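Local coordinates for protein kojibiose phosphorylase (Gut metagenome, PDB 6W0P) that belongs to glycoside hydrolase family 65 and joins a beta-rich N-terminal domain to a helical central catalytic domain and a small C-terminal domain, at residues K465-F470 against K534-Y539; N486-F491 against L591-L596. All blocks are in the same frame, centred on the assembly; numbering follows the deposited sequence.

How the contacts relate
Both contacts lie in the helical central catalytic domain of family 65, on the same side of the chain's centre, with their own centres about 14 Å apart. Along the chain their segments alternate: 465-470, 486-491, 534-539, then 591-596. Strand 468-469 leads on to helix 487-504, whose first turn packs on helix 590-596 in contact 2; in contact 1 the same strand meets the chain leaving helix 522-534. N490 is the residue that connects them. Its ND2 probably hydrogen-bonds S469 OG (2.6 Å) and V536 O (2.9 Å), and its CB packs on M535. One asparagine thus ties both segments of contact 1 to the helix of contact 2, joining the outer loops to the buried helices.

Contact 1: K465-F470 against K534-Y539; sequences KTKFSF and KMVILY
F468 and V536 are joined by a short backbone bond, V536 N donating to F468 O over 2.9 Å, nearly in line with the C=O bond. From the same edge of the strand, F468 N donates to K534 O (3.2 Å), straight at the hydrogen (173°) though from above the carbonyl plane. The two bonds make a single beta bridge between F468 and M535, where the chain leaves helix 522-534. K534 lays its extended aliphatic chain along T466 O and reaches K465 O with NZ (3.3 Å); a water joins T466 O and K534 O. Beside the bridge M535, a flexible thioether, bends at chi2 and chi3 (72° and 68°): CE packs on F468 CD2 (3.8 Å), while SD makes Met-aromatic contacts, at the F468 ring edge (5.4 Å from its centroid) and obliquely to F470. V536 CG2 touches K467 CB (3.7 Å) and F468 O, its compact branch covering the bridge without needing a polar partner. Farther out, the F468 ring meets Y461 edge-to-face and packs on K527 and A531, while K467 NZ forms a salt bridge with D554 of the second subunit. Main-chain bonds thus set the pairing, sulfur and rings taking the buried side and lysines the more exposed end.

Contact 2: N486-F491 against L591-L596; sequences NTYTNF and LMFMFL
F491 and F593 stack face to face, with centroids 4.2 Å apart and planes inclined by 26°. F593 CD1 sits over the centre of the F491 ring, whereas F491 CG lies nearer the F593 rim, making the stack offset. F491 CB adds a CH-pi contact over the F593 face. F593 holds CG between its backbone N and carbonyl carbon (chi1 74°), which turns the ring into the gap between the helices, and F546 meets it edge-to-face. The two helical segments are inclined at 37°, running in broadly the same direction with axes 9.6 Å apart, within the (alpha/alpha)6-barrel catalytic domain of family 65. Apolar packing fills the flanks. T487 CG2 comes obliquely to F593 CE2 (3.4 Å), while T487 OG1 bonds to E547 O. Y488 runs antiparallel alongside F593, CD2 lying 3.6 Å from F593 CB; Y488 CE2 neighbours M592 CG (3.5 Å), and L596 CD1 approaches the tyrosine ring edge near OH. N486 is the N-cap of helix 487-504: its short amide lets OD1 accept from T489 N (2.8 Å) in the first turn, and T489 OG1 (2.6 Å) reaches OD1 from the opposite face; N486 ND2 bonds to D589 OD1, just ahead of helix 590-596.

Contact 1: K465-F470 against K534-Y539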
ATOM      1  N   LYS A 465     -19.249 -22.891  12.184  1.00 43.40           N
ATOM      2  CA  LYS A 465     -18.827 -22.671  13.595  1.00 45.16           C
ATOM      3  C   LYS A 465     -18.320 -23.969  14.261  1.00 44.50           C
ATOM      4  O   LYS A 465     -18.255 -24.005  15.508  1.00 46.20           O
ATOM      5  CB  LYS A 465     -19.981 -22.023  14.370  1.00 48.53           C
ATOM      6  CG  LYS A 465     -20.360 -20.626  13.893  1.00 51.69           C
ATOM      7  CD  LYS A 465     -21.574 -20.046  14.591  1.00 55.84           C
ATOM      8  CE  LYS A 465     -21.648 -18.535  14.500  1.00 58.44           C
ATOM      9  NZ  LYS A 465     -20.784 -17.890  15.520  1.00 59.35           N
ATOM     10  N   THR A 466     -17.930 -24.985  13.492  1.00 43.29           N
ATOM     11  CA  THR A 466     -17.293 -26.230  14.005  1.00 43.21           C
ATOM     12  C   THR A 466     -15.775 -26.038  14.153  1.00 43.06           C
ATOM     13  O   THR A 466     -15.143 -26.943  14.725  1.00 44.00           O
ATOM     14  CB  THR A 466     -17.578 -27.428  13.086  1.00 43.43           C
ATOM     15  OG1 THR A 466     -17.030 -27.146  11.792  1.00 42.38           O
ATOM     16  CG2 THR A 466     -19.062 -27.731  12.991  1.00 42.61           C
ATOM     17  N   LYS A 467     -15.207 -24.929  13.651  1.00 41.80           N
ATOM     18  CA  LYS A 467     -13.747 -24.648  13.737  1.00 40.24           C
ATOM     19  C   LYS A 467     -13.538 -23.191  14.146  1.00 38.33           C
ATOM     20  O   LYS A 467     -14.425 -22.364  13.857  1.00 37.88           O
ATOM     21  CB  LYS A 467     -13.032 -24.880  12.407  1.00 40.55           C
ATOM     22  CG  LYS A 467     -13.442 -26.106  11.598  1.00 41.25           C
ATOM     23  CD  LYS A 467     -12.835 -26.067  10.192  1.00 40.86           C
ATOM     24  CE  LYS A 467     -13.151 -27.257   9.307  1.00 40.83           C
ATOM     25  NZ  LYS A 467     -12.959 -26.915   7.871  1.00 40.58           N
ATOM     26  N   PHE A 468     -12.431 -22.925  14.843  1.00 35.99           N
ATOM     27  CA  PHE A 468     -11.945 -21.575  15.220  1.00 35.25           C
ATOM     28  C   PHE A 468     -10.558 -21.377  14.587  1.00 33.89           C
ATOM     29  O   PHE A 468      -9.744 -22.324  14.601  1.00 33.38           O
ATOM     30  CB  PHE A 468     -11.932 -21.410  16.745  1.00 35.58           C
ATOM     31  CG  PHE A 468     -11.744 -19.987  17.229  1.00 35.49           C
ATOM     32  CD1 PHE A 468     -12.829 -19.145  17.413  1.00 35.60           C
ATOM     33  CD2 PHE A 468     -10.481 -19.484  17.503  1.00 34.78           C
ATOM     34  CE1 PHE A 468     -12.647 -17.844  17.854  1.00 35.54           C
ATOM     35  CE2 PHE A 468     -10.308 -18.191  17.964  1.00 34.33           C
ATOM     36  CZ  PHE A 468     -11.389 -17.369  18.131  1.00 34.61           C
ATOM     37  N   SER A 469     -10.277 -20.193  14.033  1.00 33.08           N
ATOM     38  CA  SER A 469      -8.939 -19.898  13.467  1.00 32.16           C
ATOM     39  C   SER A 469      -8.688 -18.395  13.396  1.00 31.83           C
ATOM     40  O   SER A 469      -9.467 -17.642  13.957  1.00 32.02           O
ATOM     41  CB  SER A 469      -8.796 -20.558  12.128  1.00 32.01           C
ATOM     42  OG  SER A 469      -7.455 -20.512  11.695  1.00 31.98           O
ATOM     43  N   PHE A 470      -7.591 -17.989  12.746  1.00 31.08           N
ATOM     44  CA  PHE A 470      -7.363 -16.598  12.330  1.00 30.68           C
ATOM     45  C   PHE A 470      -7.381 -16.613  10.817  1.00 30.50           C
ATOM     46  O   PHE A 470      -6.663 -17.419  10.226  1.00 31.23           O
ATOM     47  CB  PHE A 470      -6.085 -16.026  12.952  1.00 30.56           C
ATOM     48  CG  PHE A 470      -6.114 -15.988  14.463  1.00 31.22           C
ATOM     49  CD1 PHE A 470      -5.904 -17.138  15.211  1.00 31.50           C
ATOM     50  CD2 PHE A 470      -6.438 -14.828  15.141  1.00 31.29           C
ATOM     51  CE1 PHE A 470      -5.958 -17.111  16.598  1.00 31.96           C
ATOM     52  CE2 PHE A 470      -6.472 -14.796  16.530  1.00 31.79           C
ATOM     53  CZ  PHE A 470      -6.225 -15.933  17.257  1.00 31.83           C
ATOM     54  N   LYS A 534     -11.439 -26.012  19.448  1.00 41.22           N
ATOM     55  CA  LYS A 534     -11.808 -26.073  18.008  1.00 40.89           C
ATOM     56  C   LYS A 534     -10.721 -25.440  17.133  1.00 38.83           C
ATOM     57  O   LYS A 534     -10.875 -25.488  15.912  1.00 38.44           O
ATOM     58  CB  LYS A 534     -13.162 -25.406  17.788  1.00 42.20           C
ATOM     59  CG  LYS A 534     -14.334 -26.201  18.345  1.00 43.44           C
ATOM     60  CD  LYS A 534     -15.656 -25.550  18.040  1.00 44.78           C
ATOM     61  CE  LYS A 534     -16.847 -26.342  18.540  1.00 46.42           C
ATOM     62  NZ  LYS A 534     -18.074 -25.524  18.379  1.00 48.72           N
ATOM     63  N   MET A 535      -9.643 -24.940  17.732  1.00 36.47           N
ATOM     64  CA  MET A 535      -8.569 -24.226  17.002  1.00 34.77           C
ATOM     65  C   MET A 535      -8.031 -25.144  15.900  1.00 33.61           C
ATOM     66  O   MET A 535      -7.652 -26.294  16.195  1.00 32.86           O
ATOM     67  CB  MET A 535      -7.440 -23.788  17.938  1.00 34.23           C
ATOM     68  CG  MET A 535      -6.381 -22.956  17.243  1.00 34.03           C
ATOM     69  SD  MET A 535      -6.879 -21.276  16.810  1.00 33.44           S
ATOM     70  CE  MET A 535      -7.029 -20.607  18.463  1.00 33.80           C
ATOM     71  N   VAL A 536      -8.056 -24.649  14.664  1.00 32.09           N
ATOM     72  CA  VAL A 536      -7.527 -25.387  13.495  1.00 31.97           C
ATOM     73  C   VAL A 536      -6.013 -25.485  13.685  1.00 32.42           C
ATOM     74  O   VAL A 536      -5.383 -24.436  13.937  1.00 31.83           O
ATOM     75  CB  VAL A 536      -7.876 -24.694  12.171  1.00 31.48           C
ATOM     76  CG1 VAL A 536      -7.220 -25.416  11.008  1.00 31.54           C
ATOM     77  CG2 VAL A 536      -9.376 -24.587  11.967  1.00 32.00           C
ATOM     78  N   ILE A 537      -5.493 -26.709  13.602  1.00 32.66           N
ATOM     79  CA  ILE A 537      -4.044 -27.053  13.651  1.00 33.11           C
ATOM     80  C   ILE A 537      -3.795 -28.079  12.540  1.00 33.47           C
ATOM     81  O   ILE A 537      -4.116 -29.261  12.753  1.00 32.80           O
ATOM     82  CB  ILE A 537      -3.621 -27.618  15.029  1.00 33.18           C
ATOM     83  CG1 ILE A 537      -3.938 -26.680  16.190  1.00 33.05           C
ATOM     84  CG2 ILE A 537      -2.139 -27.990  15.010  1.00 33.14           C
ATOM     85  CD1 ILE A 537      -3.125 -25.400  16.162  1.00 33.32           C
ATOM     86  N   LEU A 538      -3.200 -27.644  11.425  1.00 33.58           N
ATOM     87  CA  LEU A 538      -2.961 -28.501  10.240  1.00 34.26           C
ATOM     88  C   LEU A 538      -1.768 -29.417  10.541  1.00 35.75           C
ATOM     89  O   LEU A 538      -0.605 -29.051  10.243  1.00 36.09           O
ATOM     90  CB  LEU A 538      -2.749 -27.612   9.014  1.00 33.55           C
ATOM     91  CG  LEU A 538      -3.938 -26.730   8.649  1.00 33.69           C
ATOM     92  CD1 LEU A 538      -3.559 -25.751   7.557  1.00 33.43           C
ATOM     93  CD2 LEU A 538      -5.144 -27.575   8.217  1.00 34.13           C
ATOM     94  N   TYR A 539      -2.043 -30.545  11.189  1.00 36.56           N
ATOM     95  CA  TYR A 539      -1.013 -31.508  11.635  1.00 37.65           C
ATOM     96  C   TYR A 539      -1.412 -32.885  11.121  1.00 39.67           C
ATOM     97  O   TYR A 539      -2.571 -33.294  11.338  1.00 40.24           O
ATOM     98  CB  TYR A 539      -0.861 -31.521  13.157  1.00 37.41           C
ATOM     99  CG  TYR A 539       0.123 -32.557  13.626  1.00 37.52           C
ATOM    100  CD1 TYR A 539       1.465 -32.399  13.342  1.00 37.71           C
ATOM    101  CD2 TYR A 539      -0.270 -33.722  14.273  1.00 38.04           C
ATOM    102  CE1 TYR A 539       2.400 -33.347  13.727  1.00 38.07           C
ATOM    103  CE2 TYR A 539       0.657 -34.674  14.688  1.00 37.66           C
ATOM    104  CZ  TYR A 539       2.000 -34.484  14.409  1.00 37.76           C
ATOM    105  OH  TYR A 539       2.973 -35.368  14.757  1.00 37.20           O
TER
HETATM  106  O   HOH W   1     -12.174 -28.155  15.266  1.00 53.53           O

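Contact 2: N486-F491 against L591-L596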
ATOM      1  N   ASN A 486      -2.859 -20.236   9.476  1.00 28.15           N
ATOM      2  CA  ASN A 486      -1.397 -20.173   9.722  1.00 28.07           C
ATOM      3  C   ASN A 486      -1.144 -20.878  11.057  1.00 28.33           C
ATOM      4  O   ASN A 486      -1.759 -20.489  12.082  1.00 27.80           O
ATOM      5  CB  ASN A 486      -0.834 -18.763   9.699  1.00 27.89           C
ATOM      6  CG  ASN A 486       0.566 -18.698  10.265  1.00 27.78           C
ATOM      7  OD1 ASN A 486       0.742 -18.280  11.409  1.00 27.80           O
ATOM      8  ND2 ASN A 486       1.557 -19.085   9.473  1.00 27.29           N
ATOM      9  N   THR A 487      -0.310 -21.916  11.041  1.00 28.50           N
ATOM     10  CA  THR A 487      -0.141 -22.809  12.210  1.00 28.54           C
ATOM     11  C   THR A 487       0.576 -22.056  13.322  1.00 27.57           C
ATOM     12  O   THR A 487       0.136 -22.170  14.451  1.00 27.24           O
ATOM     13  CB  THR A 487       0.534 -24.118  11.810  1.00 29.57           C
ATOM     14  OG1 THR A 487      -0.324 -24.630  10.786  1.00 30.12           O
ATOM     15  CG2 THR A 487       0.667 -25.070  12.980  1.00 29.90           C
ATOM     16  N   TYR A 488       1.587 -21.245  13.011  1.00 26.98           N
ATOM     17  CA  TYR A 488       2.252 -20.441  14.058  1.00 26.67           C
ATOM     18  C   TYR A 488       1.200 -19.614  14.814  1.00 26.41           C
ATOM     19  O   TYR A 488       1.152 -19.655  16.061  1.00 26.04           O
ATOM     20  CB  TYR A 488       3.319 -19.505  13.492  1.00 26.63           C
ATOM     21  CG  TYR A 488       4.055 -18.776  14.581  1.00 26.05           C
ATOM     22  CD1 TYR A 488       3.577 -17.591  15.111  1.00 25.74           C
ATOM     23  CD2 TYR A 488       5.186 -19.339  15.150  1.00 25.96           C
ATOM     24  CE1 TYR A 488       4.249 -16.931  16.136  1.00 25.83           C
ATOM     25  CE2 TYR A 488       5.867 -18.697  16.176  1.00 26.17           C
ATOM     26  CZ  TYR A 488       5.404 -17.488  16.672  1.00 25.88           C
ATOM     27  OH  TYR A 488       6.068 -16.918  17.721  1.00 25.57           O
ATOM     28  N   THR A 489       0.381 -18.859  14.084  1.00 26.07           N
ATOM     29  CA  THR A 489      -0.664 -17.980  14.676  1.00 26.51           C
ATOM     30  C   THR A 489      -1.609 -18.808  15.576  1.00 27.34           C
ATOM     31  O   THR A 489      -1.827 -18.425  16.756  1.00 27.72           O
ATOM     32  CB  THR A 489      -1.391 -17.221  13.559  1.00 26.44           C
ATOM     33  OG1 THR A 489      -0.439 -16.470  12.795  1.00 25.66           O
ATOM     34  CG2 THR A 489      -2.487 -16.321  14.082  1.00 26.50           C
ATOM     35  N   ASN A 490      -2.145 -19.920  15.060  1.00 27.57           N
ATOM     36  CA  ASN A 490      -3.194 -20.706  15.757  1.00 28.05           C
ATOM     37  C   ASN A 490      -2.556 -21.421  16.952  1.00 28.51           C
ATOM     38  O   ASN A 490      -3.148 -21.390  18.050  1.00 28.38           O
ATOM     39  CB  ASN A 490      -3.902 -21.682  14.816  1.00 27.77           C
ATOM     40  CG  ASN A 490      -4.758 -20.965  13.797  1.00 27.50           C
ATOM     41  OD1 ASN A 490      -4.604 -19.769  13.597  1.00 26.31           O
ATOM     42  ND2 ASN A 490      -5.635 -21.705  13.132  1.00 27.72           N
ATOM     43  N   PHE A 491      -1.392 -22.026  16.728  1.00 28.33           N
ATOM     44  CA  PHE A 491      -0.650 -22.787  17.752  1.00 29.15           C
ATOM     45  C   PHE A 491      -0.348 -21.849  18.923  1.00 29.37           C
ATOM     46  O   PHE A 491      -0.728 -22.170  20.071  1.00 29.46           O
ATOM     47  CB  PHE A 491       0.619 -23.394  17.152  1.00 29.07           C
ATOM     48  CG  PHE A 491       1.374 -24.319  18.069  1.00 29.45           C
ATOM     49  CD1 PHE A 491       2.351 -23.834  18.918  1.00 29.54           C
ATOM     50  CD2 PHE A 491       1.131 -25.680  18.055  1.00 29.94           C
ATOM     51  CE1 PHE A 491       3.043 -24.691  19.757  1.00 29.67           C
ATOM     52  CE2 PHE A 491       1.848 -26.538  18.873  1.00 30.43           C
ATOM     53  CZ  PHE A 491       2.812 -26.040  19.715  1.00 30.30           C
ATOM     54  N   LEU A 591       8.855 -23.901  12.067  1.00 26.33           N
ATOM     55  CA  LEU A 591      10.107 -24.219  12.812  1.00 26.41           C
ATOM     56  C   LEU A 591      10.292 -23.215  13.954  1.00 26.48           C
ATOM     57  O   LEU A 591      10.986 -23.541  14.939  1.00 26.65           O
ATOM     58  CB  LEU A 591      11.297 -24.215  11.845  1.00 26.12           C
ATOM     59  CG  LEU A 591      11.367 -25.384  10.864  1.00 26.47           C
ATOM     60  CD1 LEU A 591      12.767 -25.497  10.269  1.00 26.35           C
ATOM     61  CD2 LEU A 591      10.961 -26.709  11.522  1.00 26.49           C
ATOM     62  N   MET A 592       9.691 -22.030  13.833  1.00 26.49           N
ATOM     63  CA  MET A 592       9.676 -21.037  14.930  1.00 26.58           C
ATOM     64  C   MET A 592       8.877 -21.598  16.122  1.00 26.99           C
ATOM     65  O   MET A 592       9.412 -21.598  17.219  1.00 27.63           O
ATOM     66  CB  MET A 592       9.052 -19.718  14.481  1.00 26.21           C
ATOM     67  CG  MET A 592       9.328 -18.609  15.448  1.00 26.07           C
ATOM     68  SD  MET A 592      11.099 -18.224  15.442  1.00 25.96           S
ATOM     69  CE  MET A 592      11.239 -17.353  16.997  1.00 26.03           C
ATOM     70  N   PHE A 593       7.635 -22.049  15.957  1.00 26.96           N
ATOM     71  CA  PHE A 593       6.880 -22.503  17.155  1.00 27.82           C
ATOM     72  C   PHE A 593       7.484 -23.828  17.647  1.00 27.86           C
ATOM     73  O   PHE A 593       7.446 -24.088  18.831  1.00 28.54           O
ATOM     74  CB  PHE A 593       5.365 -22.503  16.943  1.00 27.36           C
ATOM     75  CG  PHE A 593       4.814 -23.603  16.085  1.00 27.33           C
ATOM     76  CD1 PHE A 593       4.657 -24.881  16.593  1.00 28.09           C
ATOM     77  CD2 PHE A 593       4.397 -23.342  14.794  1.00 27.38           C
ATOM     78  CE1 PHE A 593       4.130 -25.897  15.812  1.00 27.92           C
ATOM     79  CE2 PHE A 593       3.845 -24.347  14.019  1.00 27.82           C
ATOM     80  CZ  PHE A 593       3.719 -25.625  14.532  1.00 28.02           C
ATOM     81  N   MET A 594       8.070 -24.619  16.761  1.00 28.25           N
ATOM     82  CA  MET A 594       8.716 -25.883  17.148  1.00 28.75           C
ATOM     83  C   MET A 594       9.959 -25.556  17.984  1.00 29.31           C
ATOM     84  O   MET A 594      10.152 -26.209  19.024  1.00 29.12           O
ATOM     85  CB  MET A 594       9.024 -26.724  15.915  1.00 29.22           C
ATOM     86  CG  MET A 594       7.739 -27.221  15.253  1.00 29.74           C
ATOM     87  SD  MET A 594       7.937 -28.607  14.106  1.00 30.15           S
ATOM     88  CE  MET A 594       8.106 -29.936  15.301  1.00 31.74           C
ATOM     89  N   PHE A 595      10.704 -24.493  17.644  1.00 29.33           N
ATOM     90  CA  PHE A 595      11.840 -24.012  18.477  1.00 28.51           C
ATOM     91  C   PHE A 595      11.335 -23.545  19.850  1.00 28.19           C
ATOM     92  O   PHE A 595      11.935 -23.943  20.864  1.00 27.09           O
ATOM     93  CB  PHE A 595      12.564 -22.858  17.793  1.00 28.30           C
ATOM     94  CG  PHE A 595      13.498 -22.092  18.689  1.00 28.14           C
ATOM     95  CD1 PHE A 595      14.696 -22.651  19.105  1.00 28.54           C
ATOM     96  CD2 PHE A 595      13.227 -20.781  19.039  1.00 28.25           C
ATOM     97  CE1 PHE A 595      15.571 -21.943  19.908  1.00 28.34           C
ATOM     98  CE2 PHE A 595      14.107 -20.064  19.842  1.00 28.25           C
ATOM     99  CZ  PHE A 595      15.264 -20.653  20.288  1.00 28.50           C
ATOM    100  N   LEU A 596      10.271 -22.725  19.887  1.00 28.00           N
ATOM    101  CA  LEU A 596       9.823 -22.051  21.145  1.00 28.71           C
ATOM    102  C   LEU A 596       9.309 -23.104  22.135  1.00 29.18           C
ATOM    103  O   LEU A 596       9.193 -22.799  23.354  1.00 28.98           O
ATOM    104  CB  LEU A 596       8.756 -20.992  20.855  1.00 28.63           C
ATOM    105  CG  LEU A 596       9.194 -19.785  20.017  1.00 28.85           C
ATOM    106  CD1 LEU A 596       7.990 -18.903  19.710  1.00 29.00           C
ATOM    107  CD2 LEU A 596      10.286 -18.965  20.714  1.00 28.90           C
TER